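Local coordinates for protein (anthranilate synthase (trpg-subunit)) (Sulfolobus solfataricus, PDB 1QDL), which serves as the glutamine amidotransferase (TrpG) subunit of anthranilate synthase and belongs to the class I glutamine amidotransferase family, built around a mixed beta sheet, at residues 118-123 / 148-153. Sequence-based numbering, arbitrary orientation.
Sequences SPLSLY and IVDAIS
Leu120 and Tyr123 meet Asp150 where the loop joining strands 108-114 and 129-136 packs against strand 147-153, in the antiparallel part of the mixed central sheet of this glutamine amidotransferase subunit. Contact is confined to side chains: the nearest CA atoms, of Leu120 and Asp150, stand 8.8 Å apart, and only 117 Å² is buried.

Van der Waals packing rests on two approaches. One methyl of Leu120, CD2, lies against the carboxylate, 3.6 Å from Asp150 OD1 and 3.7 Å from Asp150 CG; with its CG anti to the carbonyl carbon (chi1 -60°), Asp150 sends the carboxylate to this methyl. The Tyr123 side chain crosses that of Asp150 at about a right angle, its CE1 4.1 Å from Asp150 CB, and the ring plane is turned 72° from that of the carboxylate. Over the centre of one ring face sits Leu122 CG, while Ala161, Leu114 and Val172 of the sheet also touch Tyr123.

No hydrogen bond crosses the contact. Asp150 OD1 is instead hydrogen-bonded to ND1 of His163 on neighbouring strand 159-164; the Leu120 methyl thus packs on an oxygen already partnered. Within the loop, a beta turn, type I by the angles of Ser121 and Leu122, places Leu120 and Tyr123 on the same aspartate, closed by Tyr123 N donating to Leu120 O at 3.3 Å.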
ATOM      1  N   SER B 118     -29.249 -16.188  14.087  1.00 88.75           N
ATOM      2  CA  SER B 118     -28.683 -15.464  15.210  1.00 87.91           C
ATOM      3  C   SER B 118     -28.203 -14.117  14.689  1.00 85.65           C
ATOM      4  O   SER B 118     -27.675 -14.020  13.578  1.00 86.12           O
ATOM      5  CB  SER B 118     -27.529 -16.250  15.827  1.00 92.39           C
ATOM      6  OG  SER B 118     -27.998 -17.044  16.907  1.00 99.25           O
ATOM      7  N   PRO B 119     -28.388 -13.056  15.490  1.00 82.81           N
ATOM      8  CA  PRO B 119     -28.010 -11.671  15.181  1.00 81.96           C
ATOM      9  C   PRO B 119     -26.576 -11.461  14.699  1.00 79.97           C
ATOM     10  O   PRO B 119     -25.647 -12.117  15.172  1.00 82.77           O
ATOM     11  CB  PRO B 119     -28.300 -10.914  16.480  1.00 79.34           C
ATOM     12  CG  PRO B 119     -28.469 -11.966  17.525  1.00 77.74           C
ATOM     13  CD  PRO B 119     -28.995 -13.167  16.827  1.00 80.45           C
ATOM     14  N   LEU B 120     -26.411 -10.534  13.756  1.00 73.12           N
ATOM     15  CA  LEU B 120     -25.105 -10.221  13.193  1.00 67.53           C
ATOM     16  C   LEU B 120     -24.759  -8.751  13.401  1.00 67.81           C
ATOM     17  O   LEU B 120     -25.633  -7.886  13.332  1.00 69.54           O
ATOM     18  CB  LEU B 120     -25.095 -10.527  11.698  1.00 63.57           C
ATOM     19  CG  LEU B 120     -24.734 -11.935  11.224  1.00 59.28           C
ATOM     20  CD1 LEU B 120     -24.644 -12.885  12.399  1.00 58.06           C
ATOM     21  CD2 LEU B 120     -25.784 -12.404  10.236  1.00 57.27           C
ATOM     22  N   SER B 121     -23.479  -8.475  13.648  1.00 67.33           N
ATOM     23  CA  SER B 121     -23.021  -7.103  13.851  1.00 62.90           C
ATOM     24  C   SER B 121     -23.239  -6.317  12.568  1.00 60.13           C
ATOM     25  O   SER B 121     -23.773  -5.207  12.581  1.00 56.94           O
ATOM     26  CB  SER B 121     -21.533  -7.082  14.203  1.00 61.09           C
ATOM     27  OG  SER B 121     -21.331  -7.191  15.599  1.00 68.83           O
ATOM     28  N   LEU B 122     -22.825  -6.915  11.457  1.00 55.11           N
ATOM     29  CA  LEU B 122     -22.952  -6.285  10.160  1.00 51.98           C
ATOM     30  C   LEU B 122     -24.371  -5.827   9.833  1.00 55.39           C
ATOM     31  O   LEU B 122     -24.554  -4.853   9.099  1.00 54.77           O
ATOM     32  CB  LEU B 122     -22.467  -7.242   9.075  1.00 45.59           C
ATOM     33  CG  LEU B 122     -22.396  -6.614   7.688  1.00 42.88           C
ATOM     34  CD1 LEU B 122     -21.302  -5.551   7.660  1.00 43.54           C
ATOM     35  CD2 LEU B 122     -22.141  -7.697   6.662  1.00 42.42           C
ATOM     36  N   TYR B 123     -25.372  -6.517  10.378  1.00 57.25           N
ATOM     37  CA  TYR B 123     -26.766  -6.171  10.096  1.00 55.94           C
ATOM     38  C   TYR B 123     -27.511  -5.522  11.253  1.00 57.54           C
ATOM     39  O   TYR B 123     -28.743  -5.568  11.331  1.00 57.08           O
ATOM     40  CB  TYR B 123     -27.510  -7.414   9.615  1.00 53.89           C
ATOM     41  CG  TYR B 123     -26.914  -7.957   8.349  1.00 54.23           C
ATOM     42  CD1 TYR B 123     -26.195  -9.154   8.350  1.00 53.43           C
ATOM     43  CD2 TYR B 123     -27.011  -7.243   7.153  1.00 53.09           C
ATOM     44  CE1 TYR B 123     -25.580  -9.627   7.190  1.00 60.26           C
ATOM     45  CE2 TYR B 123     -26.402  -7.704   5.986  1.00 58.58           C
ATOM     46  CZ  TYR B 123     -25.686  -8.897   6.011  1.00 60.89           C
ATOM     47  OH  TYR B 123     -25.078  -9.359   4.861  1.00 66.36           O
ATOM     48  N   ILE B 148     -22.100 -19.512   6.382  1.00 56.26           N
ATOM     49  CA  ILE B 148     -23.506 -19.459   6.763  1.00 54.85           C
ATOM     50  C   ILE B 148     -24.240 -18.436   5.891  1.00 55.45           C
ATOM     51  O   ILE B 148     -23.751 -17.323   5.695  1.00 57.37           O
ATOM     52  CB  ILE B 148     -23.654 -19.055   8.243  1.00 51.77           C
ATOM     53  CG1 ILE B 148     -22.900 -20.048   9.125  1.00 46.42           C
ATOM     54  CG2 ILE B 148     -25.119 -18.994   8.619  1.00 46.61           C
ATOM     55  CD1 ILE B 148     -22.279 -19.423  10.353  1.00 51.76           C
ATOM     56  N   VAL B 149     -25.400 -18.821   5.357  1.00 56.87           N
ATOM     57  CA  VAL B 149     -26.193 -17.923   4.514  1.00 55.73           C
ATOM     58  C   VAL B 149     -26.919 -16.931   5.427  1.00 56.89           C
ATOM     59  O   VAL B 149     -27.544 -17.318   6.414  1.00 58.20           O
ATOM     60  CB  VAL B 149     -27.223 -18.710   3.648  1.00 50.20           C
ATOM     61  CG1 VAL B 149     -28.114 -17.740   2.880  1.00 45.88           C
ATOM     62  CG2 VAL B 149     -26.493 -19.631   2.675  1.00 46.58           C
ATOM     63  N   ASP B 150     -26.828 -15.646   5.097  1.00 57.11           N
ATOM     64  CA  ASP B 150     -27.444 -14.607   5.914  1.00 57.44           C
ATOM     65  C   ASP B 150     -28.636 -13.933   5.279  1.00 56.63           C
ATOM     66  O   ASP B 150     -29.579 -13.548   5.959  1.00 56.22           O
ATOM     67  CB  ASP B 150     -26.417 -13.533   6.241  1.00 60.61           C
ATOM     68  CG  ASP B 150     -25.242 -14.069   7.011  1.00 61.34           C
ATOM     69  OD1 ASP B 150     -25.431 -15.051   7.772  1.00 59.00           O
ATOM     70  OD2 ASP B 150     -24.138 -13.498   6.846  1.00 57.26           O
ATOM     71  N   ALA B 151     -28.582 -13.757   3.971  1.00 55.34           N
ATOM     72  CA  ALA B 151     -29.673 -13.108   3.286  1.00 53.68           C
ATOM     73  C   ALA B 151     -30.040 -13.894   2.046  1.00 54.29           C
ATOM     74  O   ALA B 151     -29.281 -14.742   1.567  1.00 50.33           O
ATOM     75  CB  ALA B 151     -29.287 -11.686   2.921  1.00 53.85           C
ATOM     76  N   ILE B 152     -31.213 -13.592   1.522  1.00 55.03           N
ATOM     77  CA  ILE B 152     -31.699 -14.285   0.357  1.00 52.88           C
ATOM     78  C   ILE B 152     -32.482 -13.331  -0.541  1.00 50.88           C
ATOM     79  O   ILE B 152     -32.992 -12.306  -0.092  1.00 51.05           O
ATOM     80  CB  ILE B 152     -32.556 -15.480   0.823  1.00 55.74           C
ATOM     81  CG1 ILE B 152     -32.147 -16.717   0.043  1.00 57.09           C
ATOM     82  CG2 ILE B 152     -34.032 -15.160   0.737  1.00 54.43           C
ATOM     83  CD1 ILE B 152     -31.079 -17.505   0.756  1.00 62.52           C
ATOM     84  N   SER B 153     -32.543 -13.662  -1.823  1.00 49.61           N
ATOM     85  CA  SER B 153     -33.259 -12.850  -2.801  1.00 48.26           C
ATOM     86  C   SER B 153     -34.736 -13.252  -2.749  1.00 53.49           C
ATOM     87  O   SER B 153     -35.069 -14.439  -2.785  1.00 56.56           O
ATOM     88  CB  SER B 153     -32.680 -13.110  -4.195  1.00 43.76           C
ATOM     89  OG  SER B 153     -33.235 -12.242  -5.160  1.00 57.28           O
TER